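Local coordinates for LY49A (Mus musculus, PDB 1QO3), which serves as an inhibitory receptor on natural killer cells, recognising H-2d alleles and so preventing lysis of the cells that carry them, at residues Ser69-Leu74 and Gln122-Ile127; Cys25-Met30 and Cys128-Asp133. The protein carries 1 engineered substitution. One frame throughout, in Å; residues are numbered along the deposited sequence.

Interaction 1 (Ser69-Leu74 and Gln122-Ile127); sequences SCWVGL and QVFICI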
loop_
_atom_site.group_PDB
_atom_site.type_symbol
_atom_site.label_atom_id
_atom_site.label_comp_id
_atom_site.label_asym_id
_atom_site.label_seq_id
_atom_site.Cartn_x
_atom_site.Cartn_y
_atom_site.Cartn_z
ATOM N N SER C 69 23.900 2.887 -7.697
ATOM C CA SER C 69 23.826 3.257 -9.094
ATOM C C SER C 69 24.258 2.170 -10.084
ATOM O O SER C 69 24.979 1.235 -9.740
ATOM C CB SER C 69 24.642 4.528 -9.295
ATOM O OG SER C 69 24.293 5.482 -8.302
ATOM N N CYS C 70 23.791 2.317 -11.318
ATOM C CA CYS C 70 24.097 1.398 -12.406
ATOM C C CYS C 70 24.429 2.215 -13.652
ATOM O O CYS C 70 23.739 3.198 -13.960
ATOM C CB CYS C 70 22.881 0.518 -12.728
ATOM S SG CYS C 70 22.225 -0.439 -11.353
ATOM N N TRP C 71 25.474 1.813 -14.366
ATOM C CA TRP C 71 25.859 2.491 -15.607
ATOM C C TRP C 71 24.768 2.286 -16.673
ATOM O O TRP C 71 24.231 1.181 -16.815
ATOM C CB TRP C 71 27.184 1.915 -16.131
ATOM C CG TRP C 71 28.437 2.461 -15.477
ATOM C CD1 TRP C 71 29.521 1.740 -15.060
ATOM C CD2 TRP C 71 28.762 3.840 -15.245
ATOM N NE1 TRP C 71 30.503 2.582 -14.589
ATOM C CE2 TRP C 71 30.063 3.876 -14.691
ATOM C CE3 TRP C 71 28.081 5.048 -15.455
ATOM C CZ2 TRP C 71 30.698 5.073 -14.339
ATOM C CZ3 TRP C 71 28.709 6.242 -15.107
ATOM C CH2 TRP C 71 30.010 6.244 -14.554
ATOM N N VAL C 72 24.420 3.354 -17.394
ATOM C CA VAL C 72 23.436 3.279 -18.475
ATOM C C VAL C 72 24.082 3.837 -19.747
ATOM O O VAL C 72 25.137 4.465 -19.680
ATOM C CB VAL C 72 22.117 4.048 -18.146
ATOM C CG1 VAL C 72 21.297 3.250 -17.145
ATOM C CG2 VAL C 72 22.423 5.422 -17.590
ATOM N N GLY C 73 23.460 3.594 -20.899
ATOM C CA GLY C 73 24.025 4.036 -22.167
ATOM C C GLY C 73 23.907 5.508 -22.531
ATOM O O GLY C 73 23.390 5.847 -23.590
ATOM N N LEU C 74 24.395 6.383 -21.661
ATOM C CA LEU C 74 24.346 7.820 -21.903
ATOM C C LEU C 74 25.676 8.401 -21.450
ATOM O O LEU C 74 26.079 8.225 -20.297
ATOM C CB LEU C 74 23.205 8.455 -21.105
ATOM C CG LEU C 74 23.080 9.979 -21.186
ATOM C CD1 LEU C 74 22.817 10.393 -22.627
ATOM C CD2 LEU C 74 21.959 10.449 -20.278
ATOM N N GLN C 122 34.949 4.810 -12.985
ATOM C CA GLN C 122 34.470 4.112 -11.787
ATOM C C GLN C 122 33.687 2.852 -12.173
ATOM O O GLN C 122 33.181 2.742 -13.295
ATOM C CB GLN C 122 33.625 5.055 -10.915
ATOM C CG GLN C 122 34.461 6.184 -10.291
ATOM C CD GLN C 122 33.652 7.165 -9.447
ATOM O OE1 GLN C 122 32.609 7.664 -9.874
ATOM N NE2 GLN C 122 34.146 7.463 -8.250
ATOM N N VAL C 123 33.610 1.894 -11.251
ATOM C CA VAL C 123 32.928 0.642 -11.525
ATOM C C VAL C 123 31.580 0.499 -10.836
ATOM O O VAL C 123 31.467 0.624 -9.613
ATOM C CB VAL C 123 33.830 -0.585 -11.172
ATOM C CG1 VAL C 123 35.112 -0.526 -11.981
ATOM C CG2 VAL C 123 34.164 -0.607 -9.684
ATOM N N PHE C 124 30.558 0.259 -11.654
ATOM C CA PHE C 124 29.193 0.075 -11.184
ATOM C C PHE C 124 28.528 -1.017 -12.006
ATOM O O PHE C 124 29.007 -1.374 -13.089
ATOM C CB PHE C 124 28.371 1.357 -11.344
ATOM C CG PHE C 124 28.876 2.514 -10.530
ATOM C CD1 PHE C 124 29.930 3.297 -10.991
ATOM C CD2 PHE C 124 28.301 2.815 -9.293
ATOM C CE1 PHE C 124 30.408 4.370 -10.225
ATOM C CE2 PHE C 124 28.771 3.886 -8.520
ATOM C CZ PHE C 124 29.829 4.667 -8.988
ATOM N N ILE C 125 27.424 -1.542 -11.482
ATOM C CA ILE C 125 26.630 -2.563 -12.159
ATOM C C ILE C 125 26.323 -2.055 -13.570
ATOM O O ILE C 125 26.256 -0.843 -13.787
ATOM C CB ILE C 125 25.288 -2.762 -11.414
ATOM C CG1 ILE C 125 25.541 -3.416 -10.050
ATOM C CG2 ILE C 125 24.323 -3.563 -12.263
ATOM C CD1 ILE C 125 24.336 -3.352 -9.114
ATOM N N CYS C 126 26.147 -2.966 -14.526
ATOM C CA CYS C 126 25.807 -2.568 -15.894
ATOM C C CYS C 126 24.364 -2.935 -16.192
ATOM O O CYS C 126 23.932 -4.029 -15.836
ATOM C CB CYS C 126 26.620 -3.327 -16.937
ATOM S SG CYS C 126 28.413 -3.428 -16.761
ATOM N N ILE C 127 23.615 -2.048 -16.842
ATOM C CA ILE C 127 22.261 -2.411 -17.235
ATOM C C ILE C 127 22.296 -2.566 -18.760
ATOM O O ILE C 127 22.523 -1.591 -19.479
ATOM C CB ILE C 127 21.199 -1.343 -16.888
ATOM C CG1 ILE C 127 21.164 -1.075 -15.385
ATOM C CG2 ILE C 127 19.821 -1.847 -17.320
ATOM C CD1 ILE C 127 20.106 -0.044 -14.993
HETATM O O HOH W 1 26.938 -0.581 -8.732
#
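Ser69 meets Phe124 at the ring edge. Its carbonyl O lies near the ring plane, 3.7 Å from Phe124 CD2, and its CB comes close to the same carbon. A water bridges the backbones here: it donates to Ser69 O and accepts from Ile125 N. The water spans a gap where Ser69 O and Ile125 N are too far apart to bond directly.

Cys70 packs its SG against CB and CG2 of Ile125. Its CB rests on Ile127, 3.5 Å from Ile127 CG1. Trp71 is gripped along backbone and side chain. Trp71 N donates to Ile125 O at 2.8 Å, and Ile127 N bonds back to Trp71 O over a longer 3.3 Å. The indole NE1 gives a third bond to Gln122 O at 3.0 Å. That oxygen lies in the indole plane, but NE1 sits above the carbonyl plane, 36° out of it. With chi1 at -81° the indole swings beside its own backbone N and over to Phe124. The Phe124 ring turns an edge to the five-membered ring, planes at 79°, in a T-shaped stack. Phe124 CB adds a CH-pi contact over the same ring, and the NE1 bond limits rotation of the indole. Strand 107-110, another neighbour of 70-77, touches Trp71 through Cys107 and Leu109, and Trp35 makes an edge-to-face pair with it.

Val72 CG1 lies alongside Ile127 CD1, 4.1 Å away. Cys126 on this pairing carries the disulfide to Cys38. The arrangement is a short, splayed parallel strand pairing in the buried centre of the C-type lectin-like fold.

Interaction 2 (Cys25-Met30 and Cys128-Asp133); sequences CYYFVM and CGKRLD
The Tyr27 ring meets strand 128-131 with its edge. Cys128 O lies in the ring plane, 3.7 Å from Tyr27 CD1, and Lys130 CB stands at the same edge, near CE1. The Lys130 chain is extended; it runs obliquely past the tyrosine, and its CD passes 4.0 Å from Tyr27 OH. A chi1 of -56° sets CG of Tyr27 anti to the carbonyl carbon, and the ring then reaches along the strand toward Lys130. Val3, Leu4, Val16 and Leu47 also touch this side chain. Tyr26 leaves the other side of the sheet. Its hydroxyl bonds to Glu57, and its ring meets that of Phe19.

Four backbone hydrogen bonds join the strands in two pairs. Cys25 N donates to Lys130 O, and Lys130 N returns a bond to Cys25 O at 2.9 Å. Tyr27 N donates to Cys128 O at 2.8 Å. The return bond from Cys128 N to Tyr27 O is nearly straight, 175° at the hydrogen. Tyr26 and Gly129 form the non-hydrogen-bonded pair between them.

Two half-cystines add apolar contacts. Cys25 SG touches the end of Leu132, 3.9 Å from its CD1. Cys128 SG meets Val29 CG2 at the same distance of 3.9 Å. Each sulfur is already bonded: Cys25 to Cys20, and Cys128 to Cys42. Cys25 thereby ties its strand to the preceding one, 16-21, and Cys128 ties the C-terminal strand to helix 35-44. This is the regular antiparallel pairing of N- and C-terminal strands that closes the loop of a C-type lectin-like domain.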
loop_
_atom_site.group_PDB
_atom_site.type_symbol
_atom_site.label_atom_id
_atom_site.label_comp_id
_atom_site.label_asym_id
_atom_site.label_seq_id
_atom_site.Cartn_x
_atom_site.Cartn_y
_atom_site.Cartn_z
ATOM N N CYS C 25 13.761 -6.086 -22.603
ATOM C CA CYS C 25 14.271 -6.869 -21.493
ATOM C C CYS C 25 15.540 -6.195 -20.965
ATOM O O CYS C 25 16.259 -5.518 -21.702
ATOM C CB CYS C 25 14.534 -8.313 -21.918
ATOM S SG CYS C 25 13.046 -9.176 -22.536
ATOM N N TYR C 26 15.797 -6.374 -19.677
ATOM C CA TYR C 26 16.934 -5.742 -19.037
ATOM C C TYR C 26 17.791 -6.750 -18.298
ATOM O O TYR C 26 17.271 -7.629 -17.609
ATOM C CB TYR C 26 16.424 -4.674 -18.058
ATOM C CG TYR C 26 15.367 -3.755 -18.648
ATOM C CD1 TYR C 26 14.085 -4.226 -18.944
ATOM C CD2 TYR C 26 15.654 -2.417 -18.933
ATOM C CE1 TYR C 26 13.118 -3.391 -19.507
ATOM C CE2 TYR C 26 14.695 -1.572 -19.498
ATOM C CZ TYR C 26 13.433 -2.065 -19.784
ATOM O OH TYR C 26 12.508 -1.244 -20.376
ATOM N N TYR C 27 19.104 -6.623 -18.433
ATOM C CA TYR C 27 20.015 -7.539 -17.751
ATOM C C TYR C 27 20.981 -6.735 -16.885
ATOM O O TYR C 27 21.662 -5.833 -17.369
ATOM C CB TYR C 27 20.785 -8.384 -18.772
ATOM C CG TYR C 27 19.874 -9.150 -19.707
ATOM C CD1 TYR C 27 19.215 -8.498 -20.748
ATOM C CD2 TYR C 27 19.595 -10.508 -19.492
ATOM C CE1 TYR C 27 18.294 -9.166 -21.552
ATOM C CE2 TYR C 27 18.665 -11.195 -20.296
ATOM C CZ TYR C 27 18.019 -10.513 -21.320
ATOM O OH TYR C 27 17.086 -11.153 -22.105
ATOM N N PHE C 28 21.015 -7.053 -15.598
ATOM C CA PHE C 28 21.888 -6.366 -14.670
ATOM C C PHE C 28 23.132 -7.204 -14.419
ATOM O O PHE C 28 23.072 -8.251 -13.767
ATOM C CB PHE C 28 21.146 -6.096 -13.358
ATOM C CG PHE C 28 20.005 -5.119 -13.499
ATOM C CD1 PHE C 28 18.839 -5.481 -14.168
ATOM C CD2 PHE C 28 20.109 -3.831 -12.986
ATOM C CE1 PHE C 28 17.789 -4.569 -14.322
ATOM C CE2 PHE C 28 19.066 -2.906 -13.133
ATOM C CZ PHE C 28 17.904 -3.278 -13.802
ATOM N N VAL C 29 24.249 -6.743 -14.981
ATOM C CA VAL C 29 25.544 -7.402 -14.850
ATOM C C VAL C 29 26.080 -6.979 -13.496
ATOM O O VAL C 29 26.519 -5.836 -13.330
ATOM C CB VAL C 29 26.531 -6.920 -15.940
ATOM C CG1 VAL C 29 27.835 -7.705 -15.850
ATOM C CG2 VAL C 29 25.907 -7.075 -17.318
ATOM N N MET C 30 26.055 -7.891 -12.530
ATOM C CA MET C 30 26.514 -7.558 -11.186
ATOM C C MET C 30 28.028 -7.352 -10.994
ATOM O O MET C 30 28.435 -6.723 -10.018
ATOM C CB MET C 30 25.962 -8.577 -10.184
ATOM C CG MET C 30 24.433 -8.739 -10.242
ATOM S SD MET C 30 23.466 -7.199 -10.159
ATOM C CE MET C 30 23.403 -6.904 -8.367
ATOM N N CYS C 128 22.113 -3.793 -19.246
ATOM C CA CYS C 128 22.107 -4.051 -20.687
ATOM C C CYS C 128 20.655 -4.196 -21.162
ATOM O O CYS C 128 19.845 -4.861 -20.518
ATOM C CB CYS C 128 22.889 -5.328 -21.024
ATOM S SG CYS C 128 24.667 -5.374 -20.570
ATOM N N GLY C 129 20.334 -3.569 -22.289
ATOM C CA GLY C 129 18.981 -3.633 -22.812
ATOM C C GLY C 129 18.821 -4.456 -24.075
ATOM O O GLY C 129 19.736 -4.540 -24.907
ATOM N N LYS C 130 17.651 -5.072 -24.213
ATOM C CA LYS C 130 17.344 -5.887 -25.381
ATOM C C LYS C 130 15.942 -5.557 -25.883
ATOM O O LYS C 130 14.955 -5.742 -25.166
ATOM C CB LYS C 130 17.428 -7.376 -25.033
ATOM C CG LYS C 130 17.274 -8.296 -26.252
ATOM C CD LYS C 130 17.395 -9.771 -25.880
ATOM C CE LYS C 130 17.524 -10.656 -27.130
ATOM N NZ LYS C 130 17.803 -12.091 -26.784
ATOM N N ARG C 131 15.851 -5.059 -27.111
ATOM C CA ARG C 131 14.552 -4.717 -27.688
ATOM C C ARG C 131 13.933 -5.965 -28.318
ATOM O O ARG C 131 14.596 -6.692 -29.054
ATOM C CB ARG C 131 14.715 -3.609 -28.740
ATOM C CG ARG C 131 15.316 -2.311 -28.181
ATOM C CD ARG C 131 15.575 -1.256 -29.262
ATOM N NE ARG C 131 16.203 -0.056 -28.699
ATOM C CZ ARG C 131 15.566 0.838 -27.945
ATOM N NH1 ARG C 131 14.276 0.679 -27.667
ATOM N NH2 ARG C 131 16.225 1.872 -27.437
ATOM N N LEU C 132 12.669 -6.227 -28.010
ATOM C CA LEU C 132 11.997 -7.389 -28.570
ATOM C C LEU C 132 11.417 -7.075 -29.945
ATOM O O LEU C 132 10.651 -6.123 -30.117
ATOM C CB LEU C 132 10.906 -7.882 -27.617
ATOM C CG LEU C 132 11.490 -8.408 -26.302
ATOM C CD1 LEU C 132 10.385 -8.991 -25.429
ATOM C CD2 LEU C 132 12.537 -9.465 -26.613
ATOM N N ASP C 133 11.805 -7.891 -30.916
ATOM C CA ASP C 133 11.390 -7.748 -32.309
ATOM C C ASP C 133 11.724 -6.352 -32.830
ATOM O O ASP C 133 12.740 -6.228 -33.550
ATOM C CB ASP C 133 9.888 -8.005 -32.461
ATOM C CG ASP C 133 9.504 -8.360 -33.888
ATOM O OD1 ASP C 133 10.143 -7.825 -34.825
ATOM O OD2 ASP C 133 8.563 -9.165 -34.073
#

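How the interactions relate
Interactions 1 and 2 share strand 124-131, one after the other along it, with centres about 13 Å apart. Strand 70-77 flanks it in parallel and strand 24-30 in antiparallel fashion, so the three form one continuous sheet. The contacts also touch directly. Cys126 O lies 2.9 Å from Val29 N, a probable hydrogen bond that carries the antiparallel ladder into interaction 1. Side chains continue the link: Ile127 CD1 packs on Phe28 CE2 at 3.6 Å, and Ile125 CD1 on Met30 CE at 3.7 Å. In sequence, interaction 1 falls within the part of the chain that interaction 2 brackets. Both contacts lie within a single chain, with no neighbouring subunit reaching them.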